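Local coordinates for telomere length regulator taz1 (Schizosaccharomyces pombe, PDB 4ZMK), which binds double-stranded telomeric DNA and regulates telomere length and function in fission yeast, this chain being the domain through which it forms homodimers, at residues R6-N11 against S28-K33; V21-L26 against K62-S67; D1-R6 against V47-D52. All coordinates share one frame; numbering follows the deposited sequence.

Contact 1 of 3, residues R6-N11 against S28-K33; sequences RTLGLN and SSALDK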
ATOM      1  N   ARG A   6      11.495  -8.448   4.873  1.00 19.42           N
ATOM      2  CA  ARG A   6      12.866  -8.079   4.581  1.00 20.59           C
ATOM      3  C   ARG A   6      12.983  -7.436   3.206  1.00 19.77           C
ATOM      4  O   ARG A   6      13.673  -6.431   3.044  1.00 20.50           O
ATOM      5  CB  ARG A   6      13.768  -9.302   4.676  1.00 22.61           C
ATOM      6  CG  ARG A   6      15.227  -9.019   4.391  1.00 25.43           C
ATOM      7  CD  ARG A   6      15.974  -8.549   5.629  1.00 27.73           C
ATOM      8  NE  ARG A   6      17.402  -8.426   5.350  1.00 32.81           N
ATOM      9  CZ  ARG A   6      18.076  -7.277   5.357  1.00 36.68           C
ATOM     10  NH1 ARG A   6      17.456  -6.142   5.648  1.00 40.14           N
ATOM     11  NH2 ARG A   6      19.376  -7.263   5.084  1.00 33.76           N
ATOM     12  N   THR A   7      12.305  -8.008   2.220  1.00 19.05           N
ATOM     13  CA  THR A   7      12.426  -7.550   0.845  1.00 18.65           C
ATOM     14  C   THR A   7      11.831  -6.150   0.700  1.00 27.08           C
ATOM     15  O   THR A   7      12.362  -5.318  -0.041  1.00 27.06           O
ATOM     16  CB  THR A   7      11.737  -8.535  -0.135  1.00 18.46           C
ATOM     17  OG1 THR A   7      12.394  -9.802  -0.076  1.00 20.14           O
ATOM     18  CG2 THR A   7      11.793  -8.039  -1.558  1.00 18.25           C
ATOM     19  N   LEU A   8      10.752  -5.883   1.437  1.00 17.92           N
ATOM     20  CA  LEU A   8      10.038  -4.605   1.343  1.00 16.95           C
ATOM     21  C   LEU A   8      10.561  -3.562   2.331  1.00 20.48           C
ATOM     22  O   LEU A   8      10.098  -2.421   2.353  1.00 25.19           O
ATOM     23  CB  LEU A   8       8.535  -4.811   1.567  1.00 13.73           C
ATOM     24  CG  LEU A   8       7.827  -5.690   0.545  1.00 13.41           C
ATOM     25  CD1 LEU A   8       6.340  -5.758   0.827  1.00 12.48           C
ATOM     26  CD2 LEU A   8       8.099  -5.165  -0.867  1.00 13.38           C
ATOM     27  N   GLY A   9      11.513  -3.967   3.159  1.00 19.12           N
ATOM     28  CA  GLY A   9      12.167  -3.044   4.069  1.00 17.37           C
ATOM     29  C   GLY A   9      11.254  -2.518   5.158  1.00 20.10           C
ATOM     30  O   GLY A   9      11.322  -1.343   5.513  1.00 22.53           O
ATOM     31  N   LEU A  10      10.429  -3.401   5.712  1.00 16.49           N
ATOM     32  CA  LEU A  10       9.352  -2.986   6.593  1.00 20.80           C
ATOM     33  C   LEU A  10       9.558  -3.274   8.072  1.00 17.25           C
ATOM     34  O   LEU A  10       8.650  -3.051   8.866  1.00 26.64           O
ATOM     35  CB  LEU A  10       8.052  -3.653   6.140  1.00 18.96           C
ATOM     36  CG  LEU A  10       7.513  -3.245   4.764  1.00 19.44           C
ATOM     37  CD1 LEU A  10       6.220  -4.014   4.463  1.00 16.51           C
ATOM     38  CD2 LEU A  10       7.289  -1.737   4.671  1.00 16.35           C
ATOM     39  N   ASN A  11      10.734  -3.743   8.469  1.00 24.28           N
ATOM     40  CA  ASN A  11      10.858  -4.229   9.840  1.00 33.53           C
ATOM     41  C   ASN A  11      10.848  -3.131  10.901  1.00 30.19           C
ATOM     42  O   ASN A  11      10.846  -3.431  12.086  1.00 34.56           O
ATOM     43  CB  ASN A  11      12.106  -5.105  10.007  1.00 40.97           C
ATOM     44  CG  ASN A  11      13.393  -4.338   9.882  1.00 60.13           C
ATOM     45  OD1 ASN A  11      13.423  -3.111   9.961  1.00 71.89           O
ATOM     46  ND2 ASN A  11      14.481  -5.065   9.683  1.00 66.65           N
ATOM     47  N   SER A  28       5.178   3.597  -0.366  1.00 11.80           N
ATOM     48  CA  SER A  28       5.315   3.878  -1.790  0.50 14.87           C
ATOM     49  C   SER A  28       6.288   2.912  -2.462  1.00 12.29           C
ATOM     50  O   SER A  28       6.005   2.361  -3.515  1.00 23.55           O
ATOM     51  CB  SER A  28       5.788   5.325  -1.988  0.50 19.48           C
ATOM     52  OG  SER A  28       5.891   5.669  -3.356  0.50 13.56           O
ATOM     53  N   SER A  29       7.449   2.740  -1.839  1.00 16.15           N
ATOM     54  CA  SER A  29       8.487   1.855  -2.345  0.50 13.32           C
ATOM     55  C   SER A  29       7.980   0.413  -2.434  1.00 14.00           C
ATOM     56  O   SER A  29       8.218  -0.277  -3.420  1.00 13.46           O
ATOM     57  CB  SER A  29       9.723   1.936  -1.448  0.50 14.16           C
ATOM     58  OG  SER A  29      10.741   1.071  -1.900  0.50 14.93           O
ATOM     59  N   ALA A  30       7.287  -0.027  -1.388  1.00 12.10           N
ATOM     60  CA  ALA A  30       6.728  -1.369  -1.343  1.00 11.73           C
ATOM     61  C   ALA A  30       5.662  -1.554  -2.419  1.00 11.32           C
ATOM     62  O   ALA A  30       5.671  -2.553  -3.140  1.00 22.86           O
ATOM     63  CB  ALA A  30       6.160  -1.667   0.039  1.00 12.27           C
ATOM     64  N   LEU A  31       4.769  -0.582  -2.554  1.00 15.29           N
ATOM     65  CA  LEU A  31       3.746  -0.642  -3.602  1.00 10.85           C
ATOM     66  C   LEU A  31       4.327  -0.654  -5.018  1.00 11.59           C
ATOM     67  O   LEU A  31       3.792  -1.304  -5.910  1.00 20.83           O
ATOM     68  CB  LEU A  31       2.781   0.529  -3.466  1.00 10.65           C
ATOM     69  CG  LEU A  31       1.789   0.445  -2.322  1.00 10.15           C
ATOM     70  CD1 LEU A  31       1.168   1.815  -2.092  1.00 10.73           C
ATOM     71  CD2 LEU A  31       0.725  -0.576  -2.655  1.00 17.16           C
ATOM     72  N   ASP A  32       5.407   0.081  -5.235  1.00 12.18           N
ATOM     73  CA  ASP A  32       6.052   0.099  -6.548  1.00 13.17           C
ATOM     74  C   ASP A  32       6.643  -1.273  -6.910  1.00 15.81           C
ATOM     75  O   ASP A  32       6.679  -1.653  -8.079  1.00 19.70           O
ATOM     76  CB  ASP A  32       7.160   1.162  -6.597  1.00 19.97           C
ATOM     77  CG  ASP A  32       6.616   2.582  -6.580  1.00 21.83           C
ATOM     78  OD1 ASP A  32       5.385   2.750  -6.705  1.00 19.51           O
ATOM     79  OD2 ASP A  32       7.424   3.531  -6.457  1.00 23.61           O
ATOM     80  N   LYS A  33       7.129  -1.997  -5.907  1.00 14.02           N
ATOM     81  CA  LYS A  33       7.628  -3.347  -6.112  1.00 14.07           C
ATOM     82  C   LYS A  33       6.478  -4.314  -6.435  1.00 13.78           C
ATOM     83  O   LYS A  33       6.644  -5.228  -7.232  1.00 23.97           O
ATOM     84  CB  LYS A  33       8.412  -3.812  -4.885  1.00 14.14           C
ATOM     85  CG  LYS A  33       9.633  -2.939  -4.609  1.00 18.46           C
ATOM     86  CD  LYS A  33      10.357  -3.342  -3.336  1.00 25.16           C
ATOM     87  CE  LYS A  33      11.655  -2.555  -3.170  1.00 27.20           C
ATOM     88  NZ  LYS A  33      12.424  -2.979  -1.963  1.00 28.07           N
TER
HETATM   89  O   HOH W   1      10.274  -1.366  -0.421  1.00 33.94           O
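Lys33 reaches across to Thr7 and Leu8 at the C-terminal end of the short helix 3-7, which closes in a Schellman motif and rests against helix 20-40 of the dimerization domain. The motif turns at Gly9, where phi is positive (68°). Two bonds run back into the last turn: a probable one from Leu10 N to Glu5 O and a weak one from Gly9 N to Arg6 O.

The polar part of the contact centres on the lysine amine. Lys33 NZ donates to Thr7 O over 3.0 Å, lying in the carbonyl plane at a C=O...N angle of 156°. A positive charge placed here probably suits the partial negative charge at the helix C-terminus. Water 1 extends the grip, accepting from Lys33 NZ at 3.1 Å and donating to Leu8 O at 3.0 Å, and the ammonium thereby serves two consecutive carbonyls, one directly and one at second hand. In the conformer given, one of two, Ser29 OG also hydrogen-bonds this water at 2.9 Å. The hydroxyl of Thr7 is bonded to Phe3 O within its own helix.

The apolar part is made by the Leu8 methyls, Ala30 and the lysine stem. Lys33 sets out with CG beside its backbone N (chi1 -62°) and is fully extended from there, which draws its methylenes past the leucine, the two chains running in opposite directions; Lys33 CD comes within 3.8 Å of Leu8 CD2. Leu8 also packs on Phe53, and Leu10 on Leu57, both of helix 44-70, which places this turn in the groove between the two long helices. Leu31 points away from 6-11 and packs on Leu31 of the second subunit. Ala30 offers its methyl to the forked tip of Leu8, with Ala30 CB 4.1 Å from Leu8 CD2 and 4.2 Å from Leu8 CD1.

Contact 2 of 3, residues V21-L26 against K62-S67; sequences VVSLGL and KSRAKS
Arg64 bridges from helix 44-70 to Ser23 of helix 20-40, and these two buried side chains make the whole of the contact. The backbones stand well apart, Ser23 CA and Arg64 CA being 9.4 Å from each other, and the arginine spans the gap.

Near the start of 62-67, Ser63 OG, in one of two conformers, hydrogen-bonds Asp14 OD2 in the loop that leads into helix 20-40. Arg64 comes next. Its chain is straight from the backbone out to NE, with CG anti to the backbone N (chi1 173°), and that full stretch carries the guanidinium to the far helix. Ser23 meets it over one face: Ser23 CB sits 3.6 Å above the guanidinium plane, displaced toward the rim, and is 3.7 Å from Arg64 CZ. In the Ser23 conformer given, one of two, Ser23 OG lies 3.3 Å from Arg64 NE, at an angle too poor for a hydrogen bond.

The arginine's polar grip comes from other partners. NH1 donates to Ile13 O and Asn15 O, NH2 to Ile18 O, and NH2 also forms a salt bridge with Glu20 of the second subunit. A methionine here would probably leave those three loop carbonyls without their donors and the glutamate of the other chain without its countercharge. Farther along, Ser67 touches Thr16 and makes a weak bond to Asp14 O, staying with the same loop. Two helices of one chain, joined by a buried arginine that also holds the loop leading into helix 20-40 and pairs with the second chain, make up a helical hairpin built into a homodimer.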
ATOM      1  N   VAL A  21       6.036  11.124   6.730  1.00 19.93           N
ATOM      2  CA  VAL A  21       6.590  11.248   5.381  1.00 19.53           C
ATOM      3  C   VAL A  21       7.558  10.097   5.093  1.00 18.77           C
ATOM      4  O   VAL A  21       7.521   9.508   4.023  1.00 17.71           O
ATOM      5  CB  VAL A  21       7.298  12.630   5.167  1.00 24.39           C
ATOM      6  CG1 VAL A  21       8.266  12.594   3.989  1.00 21.32           C
ATOM      7  CG2 VAL A  21       6.271  13.724   4.963  1.00 22.04           C
ATOM      8  N   VAL A  22       8.403   9.762   6.055  1.00 19.53           N
ATOM      9  CA  VAL A  22       9.310   8.639   5.883  1.00 19.11           C
ATOM     10  C   VAL A  22       8.519   7.342   5.720  1.00 17.45           C
ATOM     11  O   VAL A  22       8.833   6.531   4.861  1.00 18.56           O
ATOM     12  CB  VAL A  22      10.293   8.514   7.064  1.00 20.56           C
ATOM     13  CG1 VAL A  22      11.140   7.251   6.931  1.00 20.29           C
ATOM     14  CG2 VAL A  22      11.176   9.756   7.140  1.00 22.44           C
ATOM     15  N   SER A  23       7.483   7.161   6.534  1.00 17.13           N
ATOM     16  CA  SER A  23       6.591   6.013   6.428  0.50 15.79           C
ATOM     17  C   SER A  23       5.991   5.916   5.026  1.00 14.63           C
ATOM     18  O   SER A  23       5.957   4.856   4.419  1.00 17.55           O
ATOM     19  CB  SER A  23       5.480   6.111   7.480  0.50 15.99           C
ATOM     20  OG  SER A  23       4.500   5.110   7.302  0.50 14.87           O
ATOM     21  N   LEU A  24       5.513   7.046   4.515  1.00 14.90           N
ATOM     22  CA  LEU A  24       4.905   7.078   3.186  1.00 14.17           C
ATOM     23  C   LEU A  24       5.924   6.717   2.106  1.00 14.06           C
ATOM     24  O   LEU A  24       5.573   6.132   1.099  1.00 13.35           O
ATOM     25  CB  LEU A  24       4.294   8.448   2.899  1.00 14.91           C
ATOM     26  CG  LEU A  24       3.042   8.745   3.725  1.00 15.09           C
ATOM     27  CD1 LEU A  24       2.527  10.162   3.477  1.00 16.22           C
ATOM     28  CD2 LEU A  24       1.973   7.704   3.431  1.00 13.94           C
ATOM     29  N   GLY A  25       7.188   7.053   2.336  1.00 15.01           N
ATOM     30  CA  GLY A  25       8.255   6.655   1.436  1.00 15.23           C
ATOM     31  C   GLY A  25       8.462   5.154   1.417  1.00 14.50           C
ATOM     32  O   GLY A  25       8.745   4.584   0.377  1.00 14.71           O
ATOM     33  N   LEU A  26       8.322   4.510   2.572  1.00 14.34           N
ATOM     34  CA  LEU A  26       8.493   3.068   2.667  1.00 13.91           C
ATOM     35  C   LEU A  26       7.317   2.337   2.018  1.00 17.17           C
ATOM     36  O   LEU A  26       7.508   1.326   1.352  1.00 18.72           O
ATOM     37  CB  LEU A  26       8.649   2.640   4.133  1.00 15.42           C
ATOM     38  CG  LEU A  26       9.914   3.110   4.857  1.00 15.89           C
ATOM     39  CD1 LEU A  26       9.881   2.710   6.314  1.00 16.55           C
ATOM     40  CD2 LEU A  26      11.143   2.560   4.192  1.00 16.53           C
ATOM     41  N   LYS A  62      -1.323  -1.800   9.794  1.00 14.00           N
ATOM     42  CA  LYS A  62      -2.239  -1.992  10.910  0.50 15.14           C
ATOM     43  C   LYS A  62      -1.455  -1.945  12.218  1.00 18.83           C
ATOM     44  O   LYS A  62      -1.901  -1.357  13.200  1.00 17.64           O
ATOM     45  CB  LYS A  62      -2.994  -3.317  10.775  0.50 15.20           C
ATOM     46  CG  LYS A  62      -3.917  -3.389   9.563  0.50 14.29           C
ATOM     47  CD  LYS A  62      -4.537  -4.777   9.413  0.50 17.71           C
ATOM     48  CE  LYS A  62      -5.363  -4.878   8.136  0.50 19.09           C
ATOM     49  NZ  LYS A  62      -5.950  -6.227   7.908  0.50 23.06           N
ATOM     50  N   SER A  63      -0.277  -2.561  12.218  1.00 16.49           N
ATOM     51  CA  SER A  63       0.592  -2.546  13.384  0.50 17.94           C
ATOM     52  C   SER A  63       1.067  -1.124  13.671  1.00 19.45           C
ATOM     53  O   SER A  63       1.095  -0.687  14.818  1.00 20.68           O
ATOM     54  CB  SER A  63       1.784  -3.476  13.177  0.50 18.03           C
ATOM     55  OG  SER A  63       2.593  -3.545  14.338  0.50 24.14           O
ATOM     56  N   ARG A  64       1.439  -0.402  12.622  1.00 17.18           N
ATOM     57  CA  ARG A  64       1.863   0.979  12.793  1.00 17.69           C
ATOM     58  C   ARG A  64       0.723   1.834  13.341  1.00 18.38           C
ATOM     59  O   ARG A  64       0.912   2.593  14.278  1.00 21.40           O
ATOM     60  CB  ARG A  64       2.378   1.557  11.474  1.00 18.52           C
ATOM     61  CG  ARG A  64       2.687   3.039  11.555  1.00 17.09           C
ATOM     62  CD  ARG A  64       3.300   3.587  10.285  1.00 16.19           C
ATOM     63  NE  ARG A  64       3.567   5.005  10.450  1.00 17.12           N
ATOM     64  CZ  ARG A  64       4.646   5.488  11.053  1.00 26.28           C
ATOM     65  NH1 ARG A  64       5.575   4.662  11.528  1.00 18.88           N
ATOM     66  NH2 ARG A  64       4.797   6.797  11.180  1.00 19.43           N
ATOM     67  N   ALA A  65      -0.464   1.699  12.757  1.00 18.37           N
ATOM     68  CA  ALA A  65      -1.658   2.407  13.238  1.00 18.42           C
ATOM     69  C   ALA A  65      -1.922   2.154  14.716  1.00 20.26           C
ATOM     70  O   ALA A  65      -2.276   3.070  15.459  1.00 26.98           O
ATOM     71  CB  ALA A  65      -2.876   2.011  12.426  1.00 17.51           C
ATOM     72  N   LYS A  66      -1.759   0.907  15.140  1.00 20.46           N
ATOM     73  CA  LYS A  66      -1.882   0.569  16.550  1.00 22.45           C
ATOM     74  C   LYS A  66      -0.848   1.322  17.406  1.00 31.39           C
ATOM     75  O   LYS A  66      -1.207   1.992  18.367  1.00 25.71           O
ATOM     76  CB  LYS A  66      -1.734  -0.933  16.756  1.00 22.54           C
ATOM     77  CG  LYS A  66      -1.842  -1.326  18.211  1.00 24.85           C
ATOM     78  CD  LYS A  66      -1.643  -2.805  18.443  1.00 25.26           C
ATOM     79  CE  LYS A  66      -2.034  -3.132  19.877  1.00 27.83           C
ATOM     80  NZ  LYS A  66      -2.152  -4.580  20.120  1.00 30.79           N
ATOM     81  N   SER A  67       0.429   1.221  17.040  1.00 29.56           N
ATOM     82  CA  SER A  67       1.495   1.909  17.758  1.00 29.03           C
ATOM     83  C   SER A  67       1.266   3.402  17.832  1.00 25.52           C
ATOM     84  O   SER A  67       1.559   4.022  18.850  1.00 33.48           O
ATOM     85  CB  SER A  67       2.846   1.637  17.107  1.00 28.37           C
ATOM     86  OG  SER A  67       3.257   0.307  17.351  1.00 39.02           O
TER

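Contact 3 of 3, residues D1-R6 against V47-D52; sequences DTFSER and VSQARD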
ATOM      1  N   ASP A   1      12.603 -11.838  10.375  1.00 41.47           N
ATOM      2  CA  ASP A   1      11.884 -11.281   9.230  1.00 47.20           C
ATOM      3  C   ASP A   1      11.405 -12.350   8.237  1.00 42.90           C
ATOM      4  O   ASP A   1      12.118 -13.302   7.932  1.00 45.39           O
ATOM      5  CB  ASP A   1      12.771 -10.267   8.500  1.00 59.19           C
ATOM      6  CG  ASP A   1      12.999  -8.998   9.310  1.00 70.43           C
ATOM      7  OD1 ASP A   1      12.670  -8.992  10.516  1.00 74.55           O
ATOM      8  OD2 ASP A   1      13.510  -8.006   8.740  1.00 71.62           O
ATOM      9  N   THR A   2      10.192 -12.192   7.725  1.00 33.71           N
ATOM     10  CA  THR A   2       9.763 -13.023   6.614  1.00 23.96           C
ATOM     11  C   THR A   2      10.458 -12.533   5.352  1.00 22.05           C
ATOM     12  O   THR A   2      11.128 -11.510   5.366  1.00 21.75           O
ATOM     13  CB  THR A   2       8.246 -12.979   6.394  1.00 21.05           C
ATOM     14  OG1 THR A   2       7.877 -11.703   5.856  1.00 23.49           O
ATOM     15  CG2 THR A   2       7.517 -13.203   7.693  1.00 29.18           C
ATOM     16  N   PHE A   3      10.283 -13.270   4.264  1.00 27.79           N
ATOM     17  CA  PHE A   3      10.815 -12.869   2.972  1.00 24.96           C
ATOM     18  C   PHE A   3      10.280 -11.500   2.571  1.00 19.76           C
ATOM     19  O   PHE A   3      11.043 -10.634   2.168  1.00 19.66           O
ATOM     20  CB  PHE A   3      10.473 -13.909   1.901  1.00 22.29           C
ATOM     21  CG  PHE A   3      10.997 -13.566   0.547  1.00 22.26           C
ATOM     22  CD1 PHE A   3      10.192 -12.918  -0.379  1.00 20.70           C
ATOM     23  CD2 PHE A   3      12.298 -13.882   0.198  1.00 24.03           C
ATOM     24  CE1 PHE A   3      10.674 -12.593  -1.625  1.00 20.92           C
ATOM     25  CE2 PHE A   3      12.783 -13.565  -1.044  1.00 24.24           C
ATOM     26  CZ  PHE A   3      11.971 -12.915  -1.960  1.00 22.68           C
ATOM     27  N   SER A   4       8.972 -11.306   2.696  1.00 18.41           N
ATOM     28  CA  SER A   4       8.354 -10.047   2.299  1.00 16.72           C
ATOM     29  C   SER A   4       8.744  -8.885   3.213  1.00 16.43           C
ATOM     30  O   SER A   4       9.024  -7.805   2.726  1.00 21.51           O
ATOM     31  CB  SER A   4       6.834 -10.187   2.251  1.00 15.69           C
ATOM     32  OG  SER A   4       6.453 -11.144   1.286  1.00 19.51           O
ATOM     33  N   GLU A   5       8.767  -9.103   4.526  1.00 17.10           N
ATOM     34  CA  GLU A   5       9.170  -8.058   5.465  0.50 17.21           C
ATOM     35  C   GLU A   5      10.569  -7.532   5.140  1.00 24.38           C
ATOM     36  O   GLU A   5      10.804  -6.323   5.123  1.00 23.32           O
ATOM     37  CB  GLU A   5       9.130  -8.582   6.902  0.50 18.37           C
ATOM     38  CG  GLU A   5       7.743  -8.924   7.394  0.50 17.80           C
ATOM     39  CD  GLU A   5       7.737  -9.443   8.816  0.50 33.31           C
ATOM     40  OE1 GLU A   5       8.791  -9.928   9.280  0.50 20.89           O
ATOM     41  OE2 GLU A   5       6.678  -9.361   9.472  0.50 28.76           O
ATOM     42  N   ARG A   6      11.495  -8.448   4.873  1.00 19.42           N
ATOM     43  CA  ARG A   6      12.866  -8.079   4.581  1.00 20.59           C
ATOM     44  C   ARG A   6      12.983  -7.436   3.206  1.00 19.77           C
ATOM     45  O   ARG A   6      13.673  -6.431   3.044  1.00 20.50           O
ATOM     46  CB  ARG A   6      13.768  -9.302   4.676  1.00 22.61           C
ATOM     47  CG  ARG A   6      15.227  -9.019   4.391  1.00 25.43           C
ATOM     48  CD  ARG A   6      15.974  -8.549   5.629  1.00 27.73           C
ATOM     49  NE  ARG A   6      17.402  -8.426   5.350  1.00 32.81           N
ATOM     50  CZ  ARG A   6      18.076  -7.277   5.357  1.00 36.68           C
ATOM     51  NH1 ARG A   6      17.456  -6.142   5.648  1.00 40.14           N
ATOM     52  NH2 ARG A   6      19.376  -7.263   5.084  1.00 33.76           N
ATOM     53  N   VAL A  47       2.088 -13.926  -9.036  1.00 20.44           N
ATOM     54  CA  VAL A  47       0.894 -13.335  -8.463  1.00 19.10           C
ATOM     55  C   VAL A  47       0.846 -13.612  -6.977  1.00 18.31           C
ATOM     56  O   VAL A  47       0.428 -12.769  -6.195  1.00 18.00           O
ATOM     57  CB  VAL A  47      -0.380 -13.867  -9.134  1.00 20.39           C
ATOM     58  CG1 VAL A  47      -1.617 -13.508  -8.318  1.00 19.04           C
ATOM     59  CG2 VAL A  47      -0.491 -13.318 -10.545  1.00 20.80           C
ATOM     60  N   SER A  48       1.297 -14.797  -6.589  1.00 22.83           N
ATOM     61  CA  SER A  48       1.291 -15.194  -5.184  1.00 20.20           C
ATOM     62  C   SER A  48       2.318 -14.397  -4.367  1.00 22.07           C
ATOM     63  O   SER A  48       2.105 -14.119  -3.188  1.00 21.00           O
ATOM     64  CB  SER A  48       1.555 -16.696  -5.060  1.00 26.09           C
ATOM     65  OG  SER A  48       1.634 -17.099  -3.705  1.00 38.01           O
ATOM     66  N   GLN A  49       3.424 -14.017  -4.996  1.00 18.35           N
ATOM     67  CA  GLN A  49       4.448 -13.262  -4.302  1.00 17.69           C
ATOM     68  C   GLN A  49       3.955 -11.835  -4.076  1.00 15.98           C
ATOM     69  O   GLN A  49       4.153 -11.270  -3.003  1.00 18.73           O
ATOM     70  CB  GLN A  49       5.759 -13.278  -5.081  1.00 18.73           C
ATOM     71  CG  GLN A  49       6.937 -12.693  -4.320  1.00 21.11           C
ATOM     72  CD  GLN A  49       7.182 -13.394  -2.994  1.00 20.92           C
ATOM     73  OE1 GLN A  49       7.629 -14.537  -2.956  1.00 21.85           O
ATOM     74  NE2 GLN A  49       6.884 -12.709  -1.900  1.00 17.87           N
ATOM     75  N   ALA A  50       3.308 -11.267  -5.092  1.00 15.64           N
ATOM     76  CA  ALA A  50       2.704  -9.934  -5.008  1.00 14.33           C
ATOM     77  C   ALA A  50       1.621  -9.885  -3.924  1.00 15.17           C
ATOM     78  O   ALA A  50       1.499  -8.892  -3.200  1.00 16.17           O
ATOM     79  CB  ALA A  50       2.127  -9.523  -6.367  1.00 14.59           C
ATOM     80  N   ARG A  51       0.840 -10.962  -3.824  1.00 14.23           N
ATOM     81  CA  ARG A  51      -0.163 -11.087  -2.778  0.50 13.89           C
ATOM     82  C   ARG A  51       0.479 -11.156  -1.387  1.00 16.35           C
ATOM     83  O   ARG A  51      -0.043 -10.587  -0.435  1.00 21.96           O
ATOM     84  CB  ARG A  51      -1.032 -12.318  -3.024  0.50 15.00           C
ATOM     85  CG  ARG A  51      -2.087 -12.542  -1.968  0.50 22.42           C
ATOM     86  CD  ARG A  51      -2.684 -13.937  -2.078  0.50 31.79           C
ATOM     87  NE  ARG A  51      -1.659 -14.957  -2.286  0.50 36.16           N
ATOM     88  CZ  ARG A  51      -0.850 -15.405  -1.334  0.50 35.24           C
ATOM     89  NH1 ARG A  51      -0.947 -14.920  -0.102  0.50 39.75           N
ATOM     90  NH2 ARG A  51       0.056 -16.333  -1.612  0.50 28.86           N
ATOM     91  N   ASP A  52       1.612 -11.848  -1.266  1.00 14.53           N
ATOM     92  CA  ASP A  52       2.340 -11.862   0.002  1.00 14.66           C
ATOM     93  C   ASP A  52       2.838 -10.465   0.347  1.00 13.64           C
ATOM     94  O   ASP A  52       2.748 -10.037   1.492  1.00 18.93           O
ATOM     95  CB  ASP A  52       3.531 -12.833  -0.032  1.00 16.00           C
ATOM     96  CG  ASP A  52       3.101 -14.292  -0.007  1.00 25.99           C
ATOM     97  OD1 ASP A  52       1.901 -14.571   0.193  1.00 28.41           O
ATOM     98  OD2 ASP A  52       3.968 -15.172  -0.176  1.00 27.06           O
TER
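Gln49 crosses Phe3 at about a right angle where helix 3-7 sets out over helix 44-70. Starting at CB, the glutamine has CG anti to its backbone N (chi1 -171°), then bends at chi2 (57°), a kink that swings the amide round to the phenyl ring; the side chain also packs on Leu37 of helix 20-40. The first atom to touch the ring is Gln49 CD, 3.8 Å from Phe3 CE1. At the tip, Gln49 OE1 keeps to the same part of the ring, 3.9 Å from Phe3 CE1. Gln49 NE2 comes to the ring edge, near its plane, at 3.6 Å from Phe3 CD1. Ring and amide planes are turned 52° apart, neither stacked nor perpendicular.

The same nitrogen is also 3.6 Å from Ser4 OG, without a hydrogen bond between them. Ser4 OG in turn rests against Asp52 CB, again at 3.6 Å, and the serine packs farther on Phe53 and Thr56 of helix 44-70. A capping box brackets these residues: Thr2 OG1 accepts from Glu5 N at 3.1 Å, while Glu5 OE1, in the conformer given of two, receives Thr2 N from above the carboxylate plane.

With the amide nitrogen at the ring edge and not over its face, there is no amino-aromatic bond to speak of. Polar groups line the joint, yet no hydrogen bond crosses it, which suggests that, between these two segments, the start of the helix is seated mainly by van der Waals fit.

The three contacts fold the N-terminal arm onto the two long helices, 20-40 and 44-70, and close those helices on each other. Contacts 1 and 3, with centres 9 Å apart, share Arg6 and use the end and the start of helix 3-7; Asn11 ND2 and Asp1 OD2, at 3.2 Å, probably hydrogen-bond between them. Contact 2 lies 12 Å from contact 1, centre to centre, and touches it by packing where Gly9 O is 4.1 Å from Leu26 CD2. Contacts 2 and 3 are on opposite sides of the chain's centre, 18 Å between centres, linked through helix 44-70. All three adjoin the second subunit, consistent with a dimerization domain.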